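Local coordinates for protein beta-agarase D (PDB 4ASM) that cleaves the beta-1,4 linkages of agarose at random along the chain, with retention of the anomeric configuration, through its family 16 glycoside hydrolase catalytic domain, at residues Ser177-Val189 with Asp198-Lys210. Residues are numbered along the deposited sequence; the frame is centred on the assembly and turned at random.
Sequences SYFASKIHLSHHV and DYQPADLNSWWGK
Trp207 lays its indole against the imidazole of His184, an offset stack with the planes only 7° apart and the six-membered ring centroid 4.1 Å from the imidazole's. With CG anti to the backbone N (chi1 -164°) the imidazole lies along the indole, and His184 CB sits over the six-membered ring in a CH-pi contact. At the imidazole edge, His184 NE2 donates to Pro201 O at 3.0 Å, almost in the ring plane, with a weak second bond to Ser206 OG; ND1 is hydrogen-bonded to OE1 of Glu165, probably the proton donor of catalysis. The histidine is thus held in rotation at both nitrogens and by the stack on its face. Phe179 completes the aromatic cluster, its edge toward the face of Trp207 with the planes at 62°. A leucine in place of Trp207 would probably leave one face of His184 without its stacking partner and Phe179 without the indole face its edge now meets.

Trp208 turns to the other side of the strand, where its CB meets Leu185 CD1 at 3.5 Å and its ring edge meets Ile183 CD1. Ile183 pairs antiparallel with Trp208, and Val189 with Tyr199 in the hairpin 183-191/197-199. In this family 16 beta-sandwich (jelly roll), strand 159-166, bearing the probable nucleophile Glu160, runs antiparallel to strand 183-191, while Val242 of strand 240-246 packs on Trp208.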
ATOM      1  N   SER A 177     -14.971   6.072 -10.855  1.00  8.75           N
ATOM      2  CA  SER A 177     -14.518   5.406 -12.083  1.00  8.71           C
ATOM      3  C   SER A 177     -13.082   5.721 -12.533  1.00  8.82           C
ATOM      4  O   SER A 177     -12.408   4.850 -13.084  1.00 10.00           O
ATOM      5  CB  SER A 177     -15.522   5.625 -13.228  1.00  9.38           C
ATOM      6  OG  SER A 177     -15.518   6.967 -13.687  1.00 11.36           O
ATOM      7  N   TYR A 178     -12.607   6.949 -12.306  1.00  8.37           N
ATOM      8  CA  TYR A 178     -11.264   7.328 -12.761  1.00  9.79           C
ATOM      9  C   TYR A 178     -10.221   6.534 -11.995  1.00  9.82           C
ATOM     10  O   TYR A 178      -9.208   6.110 -12.583  1.00 12.34           O
ATOM     11  CB  TYR A 178     -11.047   8.815 -12.545  1.00 10.85           C
ATOM     12  CG  TYR A 178      -9.710   9.363 -12.985  1.00 12.50           C
ATOM     13  CD1 TYR A 178      -8.592   9.313 -12.143  1.00 13.10           C
ATOM     14  CD2 TYR A 178      -9.581  10.014 -14.218  1.00 14.60           C
ATOM     15  CE1 TYR A 178      -7.357   9.854 -12.555  1.00 12.69           C
ATOM     16  CE2 TYR A 178      -8.363  10.549 -14.631  1.00 15.55           C
ATOM     17  CZ  TYR A 178      -7.265  10.462 -13.800  1.00 14.39           C
ATOM     18  OH  TYR A 178      -6.076  11.007 -14.223  1.00 16.80           O
ATOM     19  N   PHE A 179     -10.468   6.330 -10.695  1.00  8.74           N
ATOM     20  CA  PHE A 179      -9.492   5.644  -9.826  1.00  8.19           C
ATOM     21  C   PHE A 179      -9.666   4.142  -9.798  1.00  8.18           C
ATOM     22  O   PHE A 179      -8.691   3.423  -9.579  1.00  8.63           O
ATOM     23  CB  PHE A 179      -9.500   6.241  -8.411  1.00  9.32           C
ATOM     24  CG  PHE A 179      -9.140   7.678  -8.403  1.00  9.78           C
ATOM     25  CD1 PHE A 179      -7.817   8.082  -8.596  1.00 10.46           C
ATOM     26  CD2 PHE A 179     -10.127   8.650  -8.283  1.00 11.69           C
ATOM     27  CE1 PHE A 179      -7.487   9.446  -8.633  1.00 11.64           C
ATOM     28  CE2 PHE A 179      -9.802  10.001  -8.316  1.00 12.32           C
ATOM     29  CZ  PHE A 179      -8.469  10.387  -8.494  1.00 11.81           C
ATOM     30  N   ALA A 180     -10.886   3.663 -10.042  1.00  7.22           N
ATOM     31  CA  ALA A 180     -11.176   2.231  -9.926  1.00  5.91           C
ATOM     32  C   ALA A 180     -10.373   1.355 -10.886  1.00  6.33           C
ATOM     33  O   ALA A 180     -10.153   0.172 -10.613  1.00  6.55           O
ATOM     34  CB  ALA A 180     -12.682   1.973 -10.068  1.00  6.53           C
ATOM     35  N   SER A 181      -9.965   1.919 -12.017  1.00  5.94           N
ATOM     36  CA  SER A 181      -9.199   1.185 -13.022  1.00  6.15           C
ATOM     37  C   SER A 181      -7.701   1.109 -12.720  1.00  6.47           C
ATOM     38  O   SER A 181      -6.954   0.486 -13.467  1.00  6.87           O
ATOM     39  CB  SER A 181      -9.401   1.800 -14.416  1.00  6.38           C
ATOM     40  OG  SER A 181      -8.881   3.104 -14.415  1.00  9.11           O
ATOM     41  N   LYS A 182      -7.260   1.729 -11.615  1.00  5.66           N
ATOM     42  CA  LYS A 182      -5.824   1.821 -11.336  1.00  6.39           C
ATOM     43  C   LYS A 182      -5.426   1.211  -9.989  1.00  5.49           C
ATOM     44  O   LYS A 182      -6.242   1.115  -9.053  1.00  5.96           O
ATOM     45  CB  LYS A 182      -5.382   3.296 -11.375  1.00  7.38           C
ATOM     46  CG  LYS A 182      -5.679   3.988 -12.731  1.00  9.06           C
ATOM     47  CD  LYS A 182      -4.914   3.306 -13.895  1.00 12.40           C
ATOM     48  CE  LYS A 182      -4.967   4.085 -15.226  1.00 13.27           C
ATOM     49  NZ  LYS A 182      -6.312   4.013 -15.842  1.00 16.19           N
ATOM     50  N   ILE A 183      -4.170   0.781  -9.915  1.00  5.23           N
ATOM     51  CA  ILE A 183      -3.567   0.401  -8.636  1.00  5.25           C
ATOM     52  C   ILE A 183      -2.433   1.371  -8.413  1.00  5.21           C
ATOM     53  O   ILE A 183      -1.565   1.523  -9.269  1.00  5.49           O
ATOM     54  CB  ILE A 183      -3.027  -1.059  -8.608  1.00  4.65           C
ATOM     55  CG1 ILE A 183      -4.111  -2.060  -9.032  1.00  6.19           C
ATOM     56  CG2 ILE A 183      -2.416  -1.387  -7.200  1.00  5.73           C
ATOM     57  CD1 ILE A 183      -3.647  -3.500  -9.094  1.00  6.05           C
ATOM     58  N   HIS A 184      -2.462   2.071  -7.280  1.00  4.92           N
ATOM     59  CA  HIS A 184      -1.353   2.957  -6.953  1.00  4.91           C
ATOM     60  C   HIS A 184      -0.166   2.165  -6.436  1.00  5.22           C
ATOM     61  O   HIS A 184      -0.268   1.507  -5.397  1.00  6.51           O
ATOM     62  CB  HIS A 184      -1.777   4.022  -5.937  1.00  5.39           C
ATOM     63  CG  HIS A 184      -0.817   5.170  -5.839  1.00  6.94           C
ATOM     64  ND1 HIS A 184      -0.630   5.873  -4.668  1.00  8.22           N
ATOM     65  CD2 HIS A 184       0.036   5.709  -6.745  1.00  8.13           C
ATOM     66  CE1 HIS A 184       0.266   6.827  -4.870  1.00  7.75           C
ATOM     67  NE2 HIS A 184       0.697   6.739  -6.113  1.00  9.60           N
ATOM     68  N   LEU A 185       0.930   2.218  -7.185  1.00  5.09           N
ATOM     69  CA  LEU A 185       2.168   1.502  -6.844  1.00  5.39           C
ATOM     70  C   LEU A 185       3.053   2.559  -6.191  1.00  5.85           C
ATOM     71  O   LEU A 185       3.498   3.513  -6.849  1.00  5.94           O
ATOM     72  CB  LEU A 185       2.829   0.877  -8.079  1.00  6.04           C
ATOM     73  CG  LEU A 185       1.884  -0.024  -8.884  1.00  5.57           C
ATOM     74  CD1 LEU A 185       2.609  -0.487 -10.127  1.00  6.66           C
ATOM     75  CD2 LEU A 185       1.452  -1.201  -8.019  1.00  6.72           C
ATOM     76  N   SER A 186       3.247   2.438  -4.875  1.00  6.04           N
ATOM     77  CA  SER A 186       3.646   3.599  -4.096  1.00  6.26           C
ATOM     78  C   SER A 186       4.571   3.287  -2.920  1.00  6.03           C
ATOM     79  O   SER A 186       4.854   2.135  -2.600  1.00  6.02           O
ATOM     80  CB  SER A 186       2.368   4.296  -3.611  1.00  6.88           C
ATOM     81  OG  SER A 186       2.598   5.604  -3.093  1.00  7.64           O
ATOM     82  N   HIS A 187       5.033   4.365  -2.298  1.00  5.67           N
ATOM     83  CA  HIS A 187       5.804   4.309  -1.060  1.00  5.49           C
ATOM     84  C   HIS A 187       5.644   5.684  -0.456  1.00  5.40           C
ATOM     85  O   HIS A 187       5.098   6.571  -1.086  1.00  5.64           O
ATOM     86  CB  HIS A 187       7.285   3.973  -1.327  1.00  5.66           C
ATOM     87  CG  HIS A 187       8.081   5.122  -1.873  1.00  5.53           C
ATOM     88  ND1 HIS A 187       8.249   5.337  -3.225  1.00  5.67           N
ATOM     89  CD2 HIS A 187       8.758   6.116  -1.244  1.00  6.57           C
ATOM     90  CE1 HIS A 187       9.005   6.408  -3.405  1.00  5.80           C
ATOM     91  NE2 HIS A 187       9.338   6.897  -2.219  1.00  5.81           N
ATOM     92  N   HIS A 188       6.089   5.867   0.787  1.00  5.55           N
ATOM     93  CA  HIS A 188       6.113   7.215   1.338  1.00  5.71           C
ATOM     94  C   HIS A 188       7.399   7.401   2.110  1.00  5.89           C
ATOM     95  O   HIS A 188       7.920   6.463   2.705  1.00  5.49           O
ATOM     96  CB  HIS A 188       4.974   7.433   2.338  1.00  6.15           C
ATOM     97  CG  HIS A 188       3.618   7.668   1.740  1.00  5.56           C
ATOM     98  ND1 HIS A 188       2.862   6.677   1.142  1.00  8.85           N
ATOM     99  CD2 HIS A 188       2.841   8.774   1.754  1.00  3.65           C
ATOM    100  CE1 HIS A 188       1.694   7.183   0.773  1.00  5.37           C
ATOM    101  NE2 HIS A 188       1.655   8.453   1.137  1.00  9.58           N
ATOM    102  N   VAL A 189       7.867   8.647   2.132  1.00  5.75           N
ATOM    103  CA  VAL A 189       8.852   9.082   3.119  1.00  6.28           C
ATOM    104  C   VAL A 189       8.287  10.298   3.852  1.00  6.61           C
ATOM    105  O   VAL A 189       7.615  11.139   3.248  1.00  7.16           O
ATOM    106  CB  VAL A 189      10.285   9.347   2.515  1.00  6.08           C
ATOM    107  CG1 VAL A 189      10.870   8.053   1.949  1.00  6.65           C
ATOM    108  CG2 VAL A 189      10.296  10.487   1.467  1.00  6.83           C
ATOM    109  N   ASP A 198       5.154  14.887   3.815  1.00  9.57           N
ATOM    110  CA  ASP A 198       4.825  13.572   3.266  1.00  9.05           C
ATOM    111  C   ASP A 198       5.124  13.574   1.770  1.00  8.69           C
ATOM    112  O   ASP A 198       4.620  14.417   1.040  1.00  9.45           O
ATOM    113  CB  ASP A 198       3.337  13.318   3.529  1.00  9.16           C
ATOM    114  CG  ASP A 198       2.842  11.976   2.992  1.00  9.71           C
ATOM    115  OD1 ASP A 198       3.647  11.166   2.505  1.00 10.27           O
ATOM    116  OD2 ASP A 198       1.622  11.740   3.067  1.00 12.43           O
ATOM    117  N   TYR A 199       5.982  12.656   1.336  1.00  7.55           N
ATOM    118  CA  TYR A 199       6.201  12.415  -0.095  1.00  7.12           C
ATOM    119  C   TYR A 199       5.768  11.001  -0.506  1.00  6.96           C
ATOM    120  O   TYR A 199       6.068  10.038   0.180  1.00  6.60           O
ATOM    121  CB  TYR A 199       7.673  12.588  -0.465  1.00  7.52           C
ATOM    122  CG  TYR A 199       7.889  12.255  -1.918  1.00  6.61           C
ATOM    123  CD1 TYR A 199       7.534  13.170  -2.901  1.00  7.85           C
ATOM    124  CD2 TYR A 199       8.389  11.012  -2.305  1.00  7.85           C
ATOM    125  CE1 TYR A 199       7.678  12.875  -4.258  1.00  9.21           C
ATOM    126  CE2 TYR A 199       8.547  10.689  -3.666  1.00  7.10           C
ATOM    127  CZ  TYR A 199       8.186  11.637  -4.629  1.00  8.04           C
ATOM    128  OH  TYR A 199       8.351  11.361  -5.969  1.00  7.81           O
ATOM    129  N   GLN A 200       5.082  10.914  -1.641  1.00  6.84           N
ATOM    130  CA  GLN A 200       4.751   9.655  -2.303  1.00  6.20           C
ATOM    131  C   GLN A 200       4.814   9.865  -3.826  1.00  6.27           C
ATOM    132  O   GLN A 200       4.699  11.000  -4.311  1.00  7.30           O
ATOM    133  CB  GLN A 200       3.357   9.197  -1.910  1.00  6.39           C
ATOM    134  CG  GLN A 200       2.263  10.125  -2.441  1.00  6.42           C
ATOM    135  CD  GLN A 200       0.898   9.750  -1.928  1.00  8.76           C
ATOM    136  OE1 GLN A 200       0.251  10.497  -1.179  1.00 14.30           O
ATOM    137  NE2 GLN A 200       0.476   8.570  -2.273  1.00  6.72           N
ATOM    138  N   PRO A 201       5.008   8.776  -4.582  1.00  6.45           N
ATOM    139  CA  PRO A 201       4.992   8.907  -6.040  1.00  6.44           C
ATOM    140  C   PRO A 201       3.693   9.489  -6.562  1.00  5.82           C
ATOM    141  O   PRO A 201       2.595   9.056  -6.189  1.00  6.45           O
ATOM    142  CB  PRO A 201       5.187   7.474  -6.534  1.00  6.45           C
ATOM    143  CG  PRO A 201       5.963   6.817  -5.387  1.00  6.66           C
ATOM    144  CD  PRO A 201       5.325   7.404  -4.148  1.00  6.82           C
ATOM    145  N   ALA A 202       3.856  10.490  -7.429  1.00  6.13           N
ATOM    146  CA  ALA A 202       2.744  11.203  -8.042  1.00  5.69           C
ATOM    147  C   ALA A 202       2.901  11.294  -9.564  1.00  5.47           C
ATOM    148  O   ALA A 202       2.233  12.105 -10.207  1.00  6.49           O
ATOM    149  CB  ALA A 202       2.611  12.597  -7.436  1.00  6.06           C
ATOM    150  N   ASP A 203       3.799  10.491 -10.135  1.00  5.24           N
ATOM    151  CA  ASP A 203       3.861  10.386 -11.589  1.00  5.68           C
ATOM    152  C   ASP A 203       2.624   9.651 -12.087  1.00  6.28           C
ATOM    153  O   ASP A 203       2.077   8.762 -11.399  1.00  6.16           O
ATOM    154  CB  ASP A 203       5.166   9.745 -12.110  1.00  5.46           C
ATOM    155  CG  ASP A 203       5.440   8.355 -11.556  1.00  6.10           C
ATOM    156  OD1 ASP A 203       5.521   8.204 -10.309  1.00  6.19           O
ATOM    157  OD2 ASP A 203       5.644   7.431 -12.372  1.00  6.48           O
ATOM    158  N   LEU A 204       2.188  10.013 -13.291  1.00  6.61           N
ATOM    159  CA  LEU A 204       1.053   9.347 -13.927  1.00  7.74           C
ATOM    160  C   LEU A 204       1.222   7.816 -13.902  1.00  6.82           C
ATOM    161  O   LEU A 204       0.277   7.067 -13.584  1.00  7.33           O
ATOM    162  CB  LEU A 204       0.886   9.858 -15.361  1.00  8.81           C
ATOM    163  CG  LEU A 204      -0.165   9.137 -16.217  1.00 11.71           C
ATOM    164  CD1 LEU A 204      -1.574   9.467 -15.770  1.00 15.12           C
ATOM    165  CD2 LEU A 204       0.065   9.463 -17.712  1.00 15.33           C
ATOM    166  N   ASN A 205       2.427   7.345 -14.212  1.00  6.23           N
ATOM    167  CA  ASN A 205       2.670   5.900 -14.312  1.00  6.40           C
ATOM    168  C   ASN A 205       2.565   5.158 -12.971  1.00  6.67           C
ATOM    169  O   ASN A 205       2.450   3.932 -12.962  1.00  7.28           O
ATOM    170  CB  ASN A 205       4.020   5.624 -14.977  1.00  6.84           C
ATOM    171  CG  ASN A 205       3.992   5.842 -16.488  1.00  7.88           C
ATOM    172  OD1 ASN A 205       2.937   6.078 -17.106  1.00  9.53           O
ATOM    173  ND2 ASN A 205       5.179   5.743 -17.108  1.00  7.89           N
ATOM    174  N   SER A 206       2.566   5.892 -11.849  1.00  6.56           N
ATOM    175  CA  SER A 206       2.416   5.211 -10.557  1.00  6.36           C
ATOM    176  C   SER A 206       0.991   4.723 -10.339  1.00  7.09           C
ATOM    177  O   SER A 206       0.732   3.912  -9.450  1.00  6.46           O
ATOM    178  CB  SER A 206       2.869   6.090  -9.378  1.00  6.90           C
ATOM    179  OG  SER A 206       1.960   7.134  -9.108  1.00  7.41           O
ATOM    180  N   TRP A 207       0.065   5.255 -11.129  1.00  6.10           N
ATOM    181  CA  TRP A 207      -1.324   4.795 -11.120  1.00  7.33           C
ATOM    182  C   TRP A 207      -1.414   3.761 -12.246  1.00  7.91           C
ATOM    183  O   TRP A 207      -1.687   4.089 -13.411  1.00  9.50           O
ATOM    184  CB  TRP A 207      -2.279   5.984 -11.258  1.00  8.12           C
ATOM    185  CG  TRP A 207      -2.203   6.844 -10.038  1.00  8.23           C
ATOM    186  CD1 TRP A 207      -1.314   7.878  -9.802  1.00  9.93           C
ATOM    187  CD2 TRP A 207      -3.001   6.726  -8.854  1.00  8.53           C
ATOM    188  NE1 TRP A 207      -1.527   8.403  -8.554  1.00  9.30           N
ATOM    189  CE2 TRP A 207      -2.552   7.721  -7.949  1.00  7.72           C
ATOM    190  CE3 TRP A 207      -4.062   5.884  -8.470  1.00  6.74           C
ATOM    191  CZ2 TRP A 207      -3.125   7.906  -6.684  1.00  9.17           C
ATOM    192  CZ3 TRP A 207      -4.639   6.069  -7.198  1.00  9.29           C
ATOM    193  CH2 TRP A 207      -4.164   7.079  -6.330  1.00  8.67           C
ATOM    194  N   TRP A 208      -1.117   2.514 -11.898  1.00  7.14           N
ATOM    195  CA  TRP A 208      -0.894   1.475 -12.875  1.00  7.13           C
ATOM    196  C   TRP A 208      -2.198   0.814 -13.312  1.00  6.83           C
ATOM    197  O   TRP A 208      -3.099   0.558 -12.506  1.00  6.48           O
ATOM    198  CB  TRP A 208       0.079   0.434 -12.296  1.00  6.33           C
ATOM    199  CG  TRP A 208       0.273  -0.685 -13.234  1.00  7.11           C
ATOM    200  CD1 TRP A 208       1.104  -0.715 -14.316  1.00  7.19           C
ATOM    201  CD2 TRP A 208      -0.447  -1.915 -13.233  1.00  6.46           C
ATOM    202  NE1 TRP A 208       0.959  -1.916 -14.980  1.00  6.71           N
ATOM    203  CE2 TRP A 208       0.014  -2.671 -14.338  1.00  7.17           C
ATOM    204  CE3 TRP A 208      -1.434  -2.466 -12.396  1.00  7.47           C
ATOM    205  CZ2 TRP A 208      -0.480  -3.948 -14.633  1.00  6.14           C
ATOM    206  CZ3 TRP A 208      -1.923  -3.734 -12.687  1.00  6.71           C
ATOM    207  CH2 TRP A 208      -1.450  -4.459 -13.802  1.00  7.34           C
ATOM    208  N   GLY A 209      -2.305   0.514 -14.602  1.00  7.50           N
ATOM    209  CA  GLY A 209      -3.483  -0.169 -15.108  1.00  8.83           C
ATOM    210  C   GLY A 209      -3.143  -1.060 -16.296  1.00  8.49           C
ATOM    211  O   GLY A 209      -1.974  -1.209 -16.676  1.00  8.22           O
ATOM    212  N   LYS A 210      -4.183  -1.669 -16.867  1.00  8.60           N
ATOM    213  CA  LYS A 210      -4.035  -2.665 -17.915  1.00  8.95           C
ATOM    214  C   LYS A 210      -5.226  -2.549 -18.834  1.00  8.38           C
ATOM    215  O   LYS A 210      -6.349  -2.491 -18.366  1.00  7.72           O
ATOM    216  CB  LYS A 210      -4.039  -4.036 -17.246  1.00 10.41           C
ATOM    217  CG  LYS A 210      -3.743  -5.206 -18.110  1.00 14.73           C
ATOM    218  CD  LYS A 210      -3.580  -6.415 -17.199  1.00 18.22           C
ATOM    219  CE  LYS A 210      -3.834  -7.697 -17.932  1.00 22.08           C
ATOM    220  NZ  LYS A 210      -4.246  -8.767 -16.961  1.00 24.47           N
TER
HETATM  221  O   HOH W   1      -6.825  -0.747 -15.850  1.00 10.42           O